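Local atomic coordinates of YjeF-related protein (Enterococcus faecalis, PDB entry 2R3B), a protein that probably removes water from the S-form of hydrated NADH and NADPH at the expense of ADP, restoring the damaged cofactors as part of their repair. Residues E217-T222 and T251-A256; A112-I117 and I240-L245; E29-Q34 and A246-T251; P226-G231 and Y260-I265; P171-W176 and E185-A190. All coordinates share one frame; numbering follows the deposited sequence.

Contact 1 (E217-T222 and T251-A256)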
# COMPACT_ATOMS: atom_id res chain seq x y z
N GLU B 217 -15.66 11.98 38.90
CA GLU B 217 -14.69 13.07 38.85
C GLU B 217 -14.08 13.07 37.47
O GLU B 217 -13.66 12.01 37.00
CB GLU B 217 -13.54 12.91 39.87
CG GLU B 217 -13.93 13.34 41.28
CD GLU B 217 -12.75 13.46 42.25
OE1 GLU B 217 -11.66 12.87 41.99
OE2 GLU B 217 -12.93 14.16 43.29
N PRO B 218 -13.98 14.24 36.85
CA PRO B 218 -13.44 14.30 35.50
C PRO B 218 -11.98 13.88 35.44
O PRO B 218 -11.25 14.00 36.42
CB PRO B 218 -13.56 15.77 35.12
CG PRO B 218 -13.68 16.51 36.44
CD PRO B 218 -14.35 15.57 37.35
N PHE B 219 -11.56 13.40 34.27
CA PHE B 219 -10.18 13.05 34.01
C PHE B 219 -9.58 14.14 33.16
O PHE B 219 -10.20 14.60 32.19
CB PHE B 219 -10.08 11.76 33.20
CG PHE B 219 -10.72 10.57 33.85
CD1 PHE B 219 -10.00 9.74 34.68
CD2 PHE B 219 -12.03 10.24 33.56
CE1 PHE B 219 -10.59 8.62 35.25
CE2 PHE B 219 -12.61 9.12 34.12
CZ PHE B 219 -11.89 8.31 34.97
N GLN B 220 -8.35 14.50 33.46
CA GLN B 220 -7.62 15.53 32.75
C GLN B 220 -6.40 14.91 32.10
O GLN B 220 -5.52 14.43 32.80
CB GLN B 220 -7.15 16.61 33.72
CG GLN B 220 -6.33 17.69 33.04
CD GLN B 220 -7.11 18.37 31.94
OE1 GLN B 220 -8.09 19.07 32.19
NE2 GLN B 220 -6.69 18.16 30.71
N ASN B 221 -6.35 14.90 30.76
CA ASN B 221 -5.19 14.34 30.10
C ASN B 221 -3.99 15.27 30.27
O ASN B 221 -4.14 16.49 30.39
CB ASN B 221 -5.46 14.10 28.63
CG ASN B 221 -4.40 13.25 27.98
OD1 ASN B 221 -3.79 12.39 28.61
ND2 ASN B 221 -4.21 13.46 26.71
N THR B 222 -2.80 14.69 30.33
CA THR B 222 -1.59 15.43 30.62
C THR B 222 -0.60 15.39 29.46
O THR B 222 0.55 15.80 29.61
CB THR B 222 -0.91 14.87 31.87
OG1 THR B 222 -0.71 13.47 31.73
CG2 THR B 222 -1.78 15.13 33.12
N THR B 251 -16.23 0.91 31.86
CA THR B 251 -16.22 2.08 32.72
C THR B 251 -15.51 3.23 32.02
O THR B 251 -14.78 3.01 31.05
CB THR B 251 -15.53 1.78 34.05
OG1 THR B 251 -14.14 1.56 33.84
CG2 THR B 251 -16.12 0.56 34.70
N ILE B 252 -15.69 4.46 32.49
CA ILE B 252 -15.11 5.59 31.77
C ILE B 252 -13.58 5.61 31.89
O ILE B 252 -12.91 6.23 31.07
CB ILE B 252 -15.80 6.92 32.14
CG1 ILE B 252 -17.34 6.75 32.07
CG2 ILE B 252 -15.36 8.08 31.21
CD1 ILE B 252 -17.90 6.05 30.77
N GLU B 253 -13.01 4.87 32.84
CA GLU B 253 -11.56 4.76 32.92
C GLU B 253 -10.98 4.21 31.61
O GLU B 253 -9.87 4.56 31.19
CB GLU B 253 -11.14 3.85 34.06
CG GLU B 253 -11.16 4.52 35.45
CD GLU B 253 -12.55 4.64 36.10
OE1 GLU B 253 -13.56 4.08 35.60
OE2 GLU B 253 -12.61 5.31 37.16
N THR B 254 -11.74 3.33 30.97
CA THR B 254 -11.31 2.72 29.71
C THR B 254 -11.15 3.79 28.64
O THR B 254 -10.21 3.74 27.89
CB THR B 254 -12.28 1.60 29.30
OG1 THR B 254 -12.12 0.51 30.23
CG2 THR B 254 -11.99 1.10 27.88
N ILE B 255 -12.08 4.73 28.59
CA ILE B 255 -12.04 5.83 27.64
C ILE B 255 -10.85 6.72 27.95
O ILE B 255 -10.13 7.12 27.06
CB ILE B 255 -13.38 6.63 27.65
CG1 ILE B 255 -14.57 5.74 27.30
CG2 ILE B 255 -13.32 7.82 26.66
CD1 ILE B 255 -15.92 6.37 27.49
N ALA B 256 -10.62 7.04 29.24
CA ALA B 256 -9.46 7.79 29.64
C ALA B 256 -8.14 7.13 29.24
O ALA B 256 -7.19 7.80 28.86
CB ALA B 256 -9.51 8.04 31.16
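Phe-219, on the short strand 219-220, lays its ring over Ala-256 of helix 252-269, and this pair accounts for most of the surface the two segments bury. The methyl CB of Ala-256 stands 4.0 Å from the centroid of the Phe-219 ring and only 14° off its normal, a CH-pi contact over the face. It leans toward the rim on the CG side, with Ala-256 CB 3.9 Å from Phe-219 CG. The opposite face of the ring has the backbone O of Glu-217 above its rim. With CG anti to the carbonyl carbon (chi1 -59°), the phenyl group leaves the strand and reaches for the first turn of the helix.

Glu-253 and Ile-252 meet the far end of the ring. The chain of Glu-253, bent at its second torsion, brings OE2 to 3.8 Å from Phe-219 CZ. OE2 lies near the ring plane, at the edge, and the carboxylate is turned 85° from that plane. Ile-252 adds its CG2 branch, 4.1 Å from Phe-219 CE2, while its longer branch runs off away from the strand. Outside the pair, Phe-219 also meets the ring of His-214, the two planes being nearly parallel, and touches Arg-21 and Leu-23.

Strand 219-220 lies between strands 21-22 and 211-213, at one end of the large sheet. Phe-219 thus packs this edge region of the sheet against a covering helix, an alpha-on-beta layer as found in the alpha/beta sandwich of the ribokinase-like superfamily.

Contact 2 (A112-I117 and I240-L245)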
# COMPACT_ATOMS: atom_id res chain seq x y z
N ALA B 112 -23.28 -5.33 16.82
CA ALA B 112 -22.10 -4.63 17.33
C ALA B 112 -22.09 -4.54 18.85
O ALA B 112 -23.16 -4.36 19.47
CB ALA B 112 -22.03 -3.26 16.75
N ASP B 113 -20.89 -4.61 19.44
CA ASP B 113 -20.72 -4.25 20.84
C ASP B 113 -20.46 -2.75 21.00
O ASP B 113 -20.83 -2.17 22.00
CB ASP B 113 -19.56 -5.06 21.44
CG ASP B 113 -19.83 -6.53 21.44
OD1 ASP B 113 -20.85 -6.91 22.04
OD2 ASP B 113 -19.07 -7.33 20.85
N VAL B 114 -19.80 -2.15 20.01
CA VAL B 114 -19.38 -0.73 19.98
C VAL B 114 -19.64 -0.21 18.58
O VAL B 114 -19.31 -0.87 17.59
CB VAL B 114 -17.85 -0.60 20.30
CG1 VAL B 114 -17.42 0.90 20.37
CG2 VAL B 114 -17.53 -1.36 21.61
N ILE B 115 -20.27 0.96 18.52
CA ILE B 115 -20.51 1.69 17.29
C ILE B 115 -19.82 3.04 17.39
O ILE B 115 -20.07 3.80 18.33
CB ILE B 115 -22.02 1.97 17.13
CG1 ILE B 115 -22.82 0.65 17.16
CG2 ILE B 115 -22.30 2.83 15.89
CD1 ILE B 115 -24.28 0.90 17.45
N LEU B 116 -18.99 3.36 16.39
CA LEU B 116 -18.43 4.68 16.20
C LEU B 116 -19.06 5.26 14.95
O LEU B 116 -19.03 4.63 13.86
CB LEU B 116 -16.91 4.61 16.02
CG LEU B 116 -16.22 5.88 15.49
CD1 LEU B 116 -16.36 7.04 16.52
CD2 LEU B 116 -14.76 5.65 15.15
N ILE B 117 -19.66 6.43 15.09
CA ILE B 117 -20.20 7.15 13.96
C ILE B 117 -19.64 8.57 13.88
O ILE B 117 -19.61 9.31 14.87
CB ILE B 117 -21.76 7.15 13.96
CG1 ILE B 117 -22.29 7.78 12.64
CG2 ILE B 117 -22.30 7.81 15.24
CD1 ILE B 117 -23.75 7.40 12.33
N ILE B 240 -9.26 4.27 18.45
CA ILE B 240 -8.67 3.74 19.68
C ILE B 240 -9.72 3.64 20.78
O ILE B 240 -9.77 2.61 21.49
CB ILE B 240 -7.49 4.59 20.18
CG1 ILE B 240 -6.36 4.62 19.15
CG2 ILE B 240 -6.92 3.95 21.47
CD1 ILE B 240 -5.20 5.60 19.41
N ILE B 241 -10.54 4.68 20.94
CA ILE B 241 -11.60 4.64 21.95
C ILE B 241 -12.52 3.45 21.66
O ILE B 241 -12.83 2.63 22.54
CB ILE B 241 -12.40 5.97 22.03
CG1 ILE B 241 -11.49 7.09 22.58
CG2 ILE B 241 -13.71 5.78 22.90
CD1 ILE B 241 -12.09 8.55 22.41
N ALA B 242 -12.92 3.32 20.41
CA ALA B 242 -13.81 2.21 20.04
C ALA B 242 -13.20 0.83 20.33
O ALA B 242 -13.85 -0.05 20.89
CB ALA B 242 -14.22 2.36 18.53
N GLY B 243 -11.94 0.62 19.95
CA GLY B 243 -11.23 -0.63 20.21
C GLY B 243 -11.05 -0.91 21.71
O GLY B 243 -11.12 -2.05 22.14
N PHE B 244 -10.81 0.14 22.50
CA PHE B 244 -10.71 -0.02 23.93
C PHE B 244 -12.03 -0.46 24.55
O PHE B 244 -12.06 -1.40 25.34
CB PHE B 244 -10.18 1.24 24.61
CG PHE B 244 -8.68 1.26 24.75
CD1 PHE B 244 -7.87 0.95 23.66
CD2 PHE B 244 -8.08 1.61 25.95
CE1 PHE B 244 -6.47 0.95 23.78
CE2 PHE B 244 -6.68 1.62 26.07
CZ PHE B 244 -5.88 1.30 24.99
N LEU B 245 -13.11 0.22 24.18
CA LEU B 245 -14.45 -0.12 24.72
C LEU B 245 -14.88 -1.53 24.30
O LEU B 245 -15.68 -2.18 24.97
CB LEU B 245 -15.48 0.92 24.32
CG LEU B 245 -15.34 2.26 25.04
CD1 LEU B 245 -16.24 3.30 24.40
CD2 LEU B 245 -15.65 2.11 26.55
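Val-114 faces Ala-242 and Leu-245 where strand 114-117 runs beneath helix 233-247, a helix-on-sheet layer of the ribokinase-like alpha/beta fold. The local axes are 8.4 Å apart and almost antiparallel, at 170°. Two residues apart on the strand, Val-114 and Leu-116 both point at the helix.

The two methyls of Val-114 divide the work. CG1, anti to the backbone N (chi1 -176°), comes to 4.0 Å from Ala-242 CB and lies closer still, 3.7 Å, to Ala-242 O. CG2 leans the other way and reaches Leu-245 one turn further on, 4.1 Å from Leu-245 CB. The valine therefore sits against backbone as much as side chain, and the small Ala-242 probably allows the helix to come this close to the strand.

Leu-116 packs more loosely, and Ile-145 of the adjoining strand 143-147 touches both Leu-116 and Ala-242. Over on the other side of the helix, Phe-244 points away from the strand. Asp-235, predicted to bind the hydrated cofactor, lies earlier on this same helix, its side chain about 7 Å from that of Leu-116. Across the strand-helix gap, Leu-116 CB is 4.3 Å from Ala-242 CB.

Contact 3 (E29-Q34 and A246-T251). With EDO (1,2-ethanediol), chain P.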
# COMPACT_ATOMS: atom_id res chain seq x y z
N GLU B 29 -2.01 0.93 33.04
CA GLU B 29 -1.85 -0.29 33.82
C GLU B 29 -3.16 -0.83 34.34
O GLU B 29 -3.37 -2.04 34.38
CB GLU B 29 -0.86 -0.01 35.00
CG GLU B 29 0.52 0.27 34.45
CD GLU B 29 1.49 0.78 35.50
OE1 GLU B 29 1.04 1.09 36.65
OE2 GLU B 29 2.68 0.88 35.15
N GLU B 30 -4.07 0.07 34.67
CA GLU B 30 -5.37 -0.25 35.18
C GLU B 30 -6.22 -0.85 34.09
O GLU B 30 -6.84 -1.89 34.29
CB GLU B 30 -6.05 1.01 35.71
CG GLU B 30 -7.44 0.78 36.28
CD GLU B 30 -8.14 2.02 36.83
OE1 GLU B 30 -7.47 3.00 37.24
OE2 GLU B 30 -9.39 2.00 36.85
N VAL B 31 -6.25 -0.20 32.93
CA VAL B 31 -7.20 -0.54 31.84
C VAL B 31 -6.74 -1.72 30.98
O VAL B 31 -7.54 -2.61 30.66
CB VAL B 31 -7.43 0.72 30.95
CG1 VAL B 31 -8.23 0.37 29.68
CG2 VAL B 31 -8.15 1.80 31.75
N ILE B 32 -5.46 -1.74 30.59
CA ILE B 32 -4.98 -2.72 29.64
C ILE B 32 -4.63 -3.97 30.41
O ILE B 32 -3.63 -4.01 31.10
CB ILE B 32 -3.76 -2.25 28.85
CG1 ILE B 32 -4.11 -0.93 28.11
CG2 ILE B 32 -3.25 -3.36 27.89
CD1 ILE B 32 -2.90 -0.27 27.44
N THR B 33 -5.47 -4.98 30.28
CA THR B 33 -5.33 -6.22 31.01
C THR B 33 -4.66 -7.29 30.14
O THR B 33 -4.72 -7.26 28.91
CB THR B 33 -6.70 -6.69 31.55
OG1 THR B 33 -7.66 -6.69 30.51
CG2 THR B 33 -7.19 -5.73 32.68
N GLN B 34 -4.00 -8.24 30.79
CA GLN B 34 -3.51 -9.42 30.10
C GLN B 34 -4.68 -10.25 29.62
O GLN B 34 -5.59 -10.50 30.38
CB GLN B 34 -2.66 -10.28 31.03
CG GLN B 34 -1.23 -9.87 31.10
CD GLN B 34 -0.37 -10.90 31.86
OE1 GLN B 34 0.85 -10.78 31.92
NE2 GLN B 34 -1.03 -11.92 32.45
N ALA B 246 -14.33 -2.01 23.19
CA ALA B 246 -14.63 -3.34 22.68
C ALA B 246 -14.04 -4.44 23.56
O ALA B 246 -14.63 -5.51 23.66
CB ALA B 246 -14.14 -3.50 21.25
N GLN B 247 -12.92 -4.15 24.22
CA GLN B 247 -12.09 -5.15 24.88
C GLN B 247 -12.06 -5.07 26.39
O GLN B 247 -11.83 -6.08 27.05
CB GLN B 247 -10.64 -4.92 24.48
CG GLN B 247 -10.29 -5.20 23.13
CD GLN B 247 -8.87 -4.78 22.94
OE1 GLN B 247 -7.96 -5.52 23.32
NE2 GLN B 247 -8.66 -3.61 22.34
N PHE B 248 -12.20 -3.87 26.95
CA PHE B 248 -11.85 -3.63 28.34
C PHE B 248 -13.10 -3.35 29.17
O PHE B 248 -14.21 -3.40 28.65
CB PHE B 248 -10.81 -2.52 28.42
CG PHE B 248 -9.52 -2.83 27.71
CD1 PHE B 248 -8.86 -4.02 27.96
CD2 PHE B 248 -8.96 -1.93 26.80
CE1 PHE B 248 -7.68 -4.32 27.31
CE2 PHE B 248 -7.78 -2.22 26.13
CZ PHE B 248 -7.13 -3.39 26.37
N LYS B 249 -12.93 -3.07 30.45
CA LYS B 249 -14.08 -2.94 31.33
C LYS B 249 -14.96 -1.78 30.91
O LYS B 249 -14.48 -0.76 30.43
CB LYS B 249 -13.62 -2.77 32.79
CG LYS B 249 -12.95 -4.05 33.31
CD LYS B 249 -12.81 -4.12 34.85
N PRO B 250 -16.27 -1.96 31.02
CA PRO B 250 -17.22 -0.93 30.58
C PRO B 250 -17.34 0.26 31.54
O PRO B 250 -18.43 0.58 31.97
CB PRO B 250 -18.53 -1.70 30.47
CG PRO B 250 -18.39 -2.80 31.48
CD PRO B 250 -16.95 -3.18 31.49
N THR B 251 -16.23 0.91 31.86
CA THR B 251 -16.22 2.08 32.72
C THR B 251 -15.51 3.23 32.02
O THR B 251 -14.78 3.01 31.05
CB THR B 251 -15.53 1.78 34.05
OG1 THR B 251 -14.14 1.56 33.84
CG2 THR B 251 -16.12 0.56 34.70
C1 EDO P . -22.15 3.39 31.26
O1 EDO P . -22.24 2.01 31.63
C2 EDO P . -21.30 4.18 32.24
O2 EDO P . -20.09 3.47 32.58
O HOH W 1 -10.04 -3.15 31.72
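Phe-248 carries CG anti to its carbonyl carbon (chi1 -61°), which swings the ring out from the end of helix 233-247 and against the backbone of Val-31 and Ile-32. Val-31 answers with CG1 anti to the backbone N (chi1 171°), a setting that puts this methyl 3.8 Å from Phe-248 CD2; the two side chains cross at about a right angle.

One face of the Phe-248 ring is covered mainly by backbone. Val-31 O hangs above its rim, 3.3 Å from Phe-248 CD1, and Ile-32 CA makes a CH-pi contact, 4.2 Å from the centroid of the Phe-248 ring and 26° off the normal. Ile-32 CG2 adds an apolar touch at Phe-248 CZ. The opposite face has CB of Gln-247 over its centre, so the phenyl group is held between its own neighbour and the end of helix 25-31. Beside it, Thr-33 OG1 passes 3.9 Å from Phe-248 CD1.

Val-31 O has a polar partner as well. A water donates to it at 2.8 Å and accepts from Lys-249 N, 3.2 Å away, bridging the two backbones.

Phe-244 meets the Phe-248 ring edge-to-face, and Met-289 of helix 278-292 touches both Phe-248 and Ile-32. Tyr-274 of the second subunit packs on Phe-248, and its hydroxyl donates to Thr-33 O. A phenylalanine ring thus packs between the C-terminal ends of helices 25-31 and 233-247 at a subunit interface, consistent with the homotetramer this enzyme forms.

Contact 4 (P226-G231 and Y260-I265)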
# COMPACT_ATOMS: atom_id res chain seq x y z
N PRO B 226 1.56 20.00 19.60
CA PRO B 226 1.14 20.53 18.29
C PRO B 226 1.68 19.81 17.05
O PRO B 226 1.21 20.11 15.96
CB PRO B 226 1.62 22.00 18.33
CG PRO B 226 2.72 22.01 19.32
CD PRO B 226 2.42 20.95 20.33
N GLY B 227 2.59 18.86 17.21
CA GLY B 227 2.96 17.95 16.11
C GLY B 227 1.83 17.02 15.68
O GLY B 227 1.85 16.46 14.58
N MSE B 228 0.82 16.88 16.54
CA MSE B 228 -0.36 16.04 16.28
C MSE B 228 -1.49 16.84 15.66
O MSE B 228 -2.56 16.31 15.40
CB MSE B 228 -0.83 15.42 17.60
CG MSE B 228 0.16 14.46 18.22
SE MSE B 228 -0.33 14.01 20.07
CE MSE B 228 -1.94 13.01 19.61
N ALA B 229 -1.27 18.14 15.43
CA ALA B 229 -2.31 19.04 14.90
C ALA B 229 -2.37 18.88 13.38
O ALA B 229 -2.00 19.78 12.62
CB ALA B 229 -2.02 20.48 15.28
N THR B 230 -2.85 17.72 12.95
CA THR B 230 -2.87 17.41 11.55
C THR B 230 -4.11 16.56 11.28
O THR B 230 -4.63 15.88 12.18
CB THR B 230 -1.58 16.69 11.08
OG1 THR B 230 -1.62 16.52 9.66
CG2 THR B 230 -1.40 15.33 11.73
N GLY B 231 -4.62 16.62 10.06
CA GLY B 231 -5.84 15.86 9.74
C GLY B 231 -5.69 14.39 10.00
O GLY B 231 -4.73 13.78 9.52
N TYR B 260 -5.32 8.78 26.87
CA TYR B 260 -3.95 8.90 27.34
C TYR B 260 -2.94 8.22 26.41
O TYR B 260 -1.87 8.78 26.12
CB TYR B 260 -3.81 8.30 28.76
CG TYR B 260 -2.42 8.57 29.32
CD1 TYR B 260 -2.07 9.86 29.78
CD2 TYR B 260 -1.44 7.60 29.31
CE1 TYR B 260 -0.78 10.12 30.24
CE2 TYR B 260 -0.15 7.87 29.77
CZ TYR B 260 0.16 9.12 30.24
OH TYR B 260 1.44 9.36 30.70
N LEU B 261 -3.25 7.01 25.99
CA LEU B 261 -2.33 6.27 25.13
C LEU B 261 -2.13 6.99 23.82
O LEU B 261 -1.00 7.09 23.34
CB LEU B 261 -2.87 4.86 24.83
CG LEU B 261 -1.96 3.92 24.04
CD1 LEU B 261 -0.60 3.81 24.72
CD2 LEU B 261 -2.66 2.54 23.82
N HIS B 262 -3.21 7.48 23.22
CA HIS B 262 -3.12 8.25 21.97
C HIS B 262 -2.09 9.40 22.06
O HIS B 262 -1.25 9.55 21.20
CB HIS B 262 -4.52 8.76 21.63
CG HIS B 262 -4.62 9.69 20.47
ND1 HIS B 262 -4.84 11.04 20.62
CD2 HIS B 262 -4.65 9.45 19.13
CE1 HIS B 262 -4.95 11.61 19.43
NE2 HIS B 262 -4.84 10.67 18.51
N SER B 263 -2.18 10.19 23.13
CA SER B 263 -1.26 11.31 23.32
C SER B 263 0.14 10.87 23.79
O SER B 263 1.12 11.57 23.51
CB SER B 263 -1.87 12.33 24.27
OG SER B 263 -2.12 11.75 25.52
N LEU B 264 0.27 9.75 24.51
CA LEU B 264 1.58 9.25 24.93
C LEU B 264 2.39 8.87 23.72
O LEU B 264 3.55 9.24 23.56
CB LEU B 264 1.46 8.04 25.85
CG LEU B 264 2.75 7.34 26.29
CD1 LEU B 264 3.53 8.28 27.22
CD2 LEU B 264 2.44 6.06 26.99
N ILE B 265 1.76 8.12 22.83
CA ILE B 265 2.43 7.70 21.60
C ILE B 265 2.76 8.93 20.74
O ILE B 265 3.85 9.04 20.19
CB ILE B 265 1.59 6.67 20.82
CG1 ILE B 265 1.48 5.35 21.58
CG2 ILE B 265 2.25 6.40 19.44
CD1 ILE B 265 0.33 4.44 21.03
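Met-228, a selenomethionine, ends a 3-10 turn at 226-228 and points at helix 252-269, with its CA 8.5 Å from that of Ser-263. The backbone turn is closed by Ala-229 N bonding to Pro-226 O at 3.2 Å, and the chain then bends through an inverse gamma turn centred on Ala-229. Facing it, 260-265 is regular helix, in which Leu-264 N and Ile-265 N bond back to the carbonyls of Tyr-260 and Leu-261.

From the loop, Met-228 alone reaches the helix, and His-262 comes out to meet it. Met-228 runs out extended and then bends at its last torsion (chi3 68°), turning the terminal methyl toward His-262. Met-228 CE lies 3.3 Å from His-262 CE1, approaching the imidazole obliquely, and 3.6 Å from His-262 ND1. With CG anti to its backbone N (chi1 174°), His-262 carries its ring off the helix toward the loop, the two chains sliding past each other in opposite directions. Met-228 CE also comes 4.1 Å from Ser-263 CA.

The hydroxyl of Ser-263 bonds to Tyr-260 O, 3.0 Å from OG, and to Asn-221 ND2. His-262 NE2 makes a weak bond to Thr-233 O. Arg-35 of the third subunit hydrogen-bonds Pro-226 O.

The loop leads straight into helix 233-247, whose start carries Gly-234 and Asp-235, predicted to bind AMP and the hydrated cofactor. The contact thus backs the glycine-rich loop and helix start of the probable nucleotide site of the ribokinase-like fold.

Contact 5 (P171-W176 and E185-A190)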
# COMPACT_ATOMS: atom_id res chain seq x y z
N PRO B 171 -16.25 15.84 21.06
CA PRO B 171 -16.20 17.11 20.37
C PRO B 171 -14.91 17.88 20.58
O PRO B 171 -14.31 17.80 21.65
CB PRO B 171 -17.34 17.89 21.04
CG PRO B 171 -17.34 17.39 22.45
CD PRO B 171 -17.07 15.92 22.29
N HIS B 172 -14.48 18.61 19.55
CA HIS B 172 -13.53 19.69 19.79
C HIS B 172 -14.34 20.88 20.31
O HIS B 172 -15.56 20.80 20.42
CB HIS B 172 -12.65 19.99 18.56
CG HIS B 172 -13.40 20.39 17.32
ND1 HIS B 172 -14.41 21.33 17.33
CD2 HIS B 172 -13.23 20.02 16.03
CE1 HIS B 172 -14.85 21.50 16.10
NE2 HIS B 172 -14.15 20.73 15.29
N GLN B 173 -13.68 21.96 20.66
CA GLN B 173 -14.35 23.09 21.34
C GLN B 173 -15.55 23.70 20.60
O GLN B 173 -16.56 24.04 21.23
CB GLN B 173 -13.31 24.14 21.80
CG GLN B 173 -12.45 23.59 22.98
CD GLN B 173 -11.07 24.27 23.19
OE1 GLN B 173 -10.15 24.15 22.36
NE2 GLN B 173 -10.92 24.92 24.34
N MSE B 174 -15.49 23.81 19.28
CA MSE B 174 -16.60 24.39 18.52
C MSE B 174 -17.75 23.39 18.37
O MSE B 174 -18.92 23.78 18.40
CB MSE B 174 -16.11 24.91 17.17
CG MSE B 174 -15.18 26.12 17.29
SE MSE B 174 -15.99 27.67 18.20
CE MSE B 174 -17.18 28.27 16.81
N GLU B 175 -17.44 22.11 18.27
CA GLU B 175 -18.49 21.09 18.26
C GLU B 175 -19.19 21.09 19.61
O GLU B 175 -20.42 20.96 19.67
CB GLU B 175 -17.91 19.69 17.91
CG GLU B 175 -17.62 19.50 16.43
CD GLU B 175 -16.53 18.46 16.10
OE1 GLU B 175 -15.86 17.92 17.02
OE2 GLU B 175 -16.33 18.19 14.89
N TRP B 176 -18.42 21.26 20.69
CA TRP B 176 -19.01 21.31 22.04
C TRP B 176 -19.90 22.55 22.24
O TRP B 176 -20.94 22.48 22.90
CB TRP B 176 -17.91 21.32 23.08
CG TRP B 176 -18.33 21.30 24.50
CD1 TRP B 176 -17.83 22.09 25.48
CD2 TRP B 176 -19.31 20.45 25.15
NE1 TRP B 176 -18.38 21.78 26.67
CE2 TRP B 176 -19.31 20.79 26.51
CE3 TRP B 176 -20.16 19.41 24.71
CZ2 TRP B 176 -20.11 20.16 27.43
CZ3 TRP B 176 -20.99 18.81 25.62
CH2 TRP B 176 -20.97 19.19 26.98
N GLU B 185 -15.68 30.83 25.58
CA GLU B 185 -15.45 31.63 26.80
C GLU B 185 -16.14 31.06 28.05
O GLU B 185 -15.58 31.13 29.14
CB GLU B 185 -15.82 33.13 26.60
CG GLU B 185 -16.94 33.48 25.56
CD GLU B 185 -18.25 34.01 26.17
OE1 GLU B 185 -18.34 34.20 27.41
OE2 GLU B 185 -19.20 34.25 25.39
N GLN B 186 -17.32 30.47 27.88
CA GLN B 186 -18.09 29.92 29.01
C GLN B 186 -17.83 28.44 29.29
O GLN B 186 -18.44 27.86 30.18
CB GLN B 186 -19.58 30.15 28.78
CG GLN B 186 -20.04 31.57 29.05
CD GLN B 186 -19.95 31.93 30.51
OE1 GLN B 186 -19.21 32.84 30.89
NE2 GLN B 186 -20.67 31.19 31.35
N GLN B 187 -16.92 27.81 28.54
CA GLN B 187 -16.63 26.38 28.73
C GLN B 187 -15.72 26.15 29.95
O GLN B 187 -14.58 25.69 29.82
CB GLN B 187 -16.06 25.74 27.45
CG GLN B 187 -17.08 25.76 26.30
CD GLN B 187 -16.57 25.19 25.00
OE1 GLN B 187 -15.49 24.60 24.94
NE2 GLN B 187 -17.35 25.36 23.94
N THR B 188 -16.26 26.46 31.12
CA THR B 188 -15.58 26.28 32.38
C THR B 188 -15.81 24.87 32.85
O THR B 188 -16.77 24.22 32.43
CB THR B 188 -16.16 27.25 33.48
OG1 THR B 188 -17.50 26.86 33.84
CG2 THR B 188 -16.14 28.69 32.98
N LEU B 189 -14.97 24.41 33.76
CA LEU B 189 -15.11 23.10 34.36
C LEU B 189 -16.52 22.87 34.92
O LEU B 189 -17.14 21.84 34.66
CB LEU B 189 -14.07 22.93 35.47
CG LEU B 189 -13.72 21.50 35.92
CD1 LEU B 189 -12.32 21.50 36.53
CD2 LEU B 189 -14.73 20.93 36.92
N ALA B 190 -17.03 23.84 35.66
CA ALA B 190 -18.37 23.74 36.25
C ALA B 190 -19.47 23.71 35.19
O ALA B 190 -20.40 22.91 35.29
CB ALA B 190 -18.61 24.93 37.18
O HOH W 2 -13.12 24.47 26.06
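Trp-176 turns the edge of its indole to the amide of Gln-187, with Gln-187 OE1 in the ring plane and the two planes 73° apart. The closest approach is 3.4 Å, between Trp-176 CD1 and Gln-187 CD. On the other flat group, the imidazole of His-172, the carboxylate carbon of Glu-175 lies over one face and Met-174 CA at the edge.

The Gln-187 amide bonds with both its ends. NE2 donates to Gln-173 O at 3.1 Å, nearly straight at 174°, and also to Leu-182 O. Its oxygen receives a water, 2.6 Å from Gln-187 OE1, which in turn accepts from Gln-173 NE2. With both ends held, the amide's rotation is fixed. Its chain is extended beyond CG, and it leaves from an inverse gamma turn centred on Gln-187.

His-172 and Glu-175 form a capping box at the start of helix 173-180: His-172 N bonds to Glu-175 OE1 at 3.0 Å. In the conformer modelled here, Met-174 N adds a weak capping bond to His-172 ND1. His-172 is predicted to bind the hydrated cofactor.

Trp-176 NE1 bonds to Asn-192 of helix 189-199, and the indole packs on Ile-203 and Leu-205 of strand 202-205. Gln-187 thus ties helix 173-180, which follows strand 167-170, to the turn leading into helix 189-199.

Contacts 1 to 4 gather round helices 233-247 and 252-269, which follow one another in the chain. Contacts 2 and 3 share the first, contacts 1 and 4 the second, and contacts 1 and 3 meet at Thr-251. Their centres lie about 13 to 21 Å apart, and only contacts 3 and 4 do not touch. Contact 5 touches none of the others, its centre about 17 Å from that of contact 1, and closes before contact 1 opens. Contacts 1 and 2 set the pair against different strands of one sheet, while segments of contact 3 meet the second subunit and loop 226-231 the third. Segment 29-34, strand 114-117 and the 217-231 region thus gather round one helical pair.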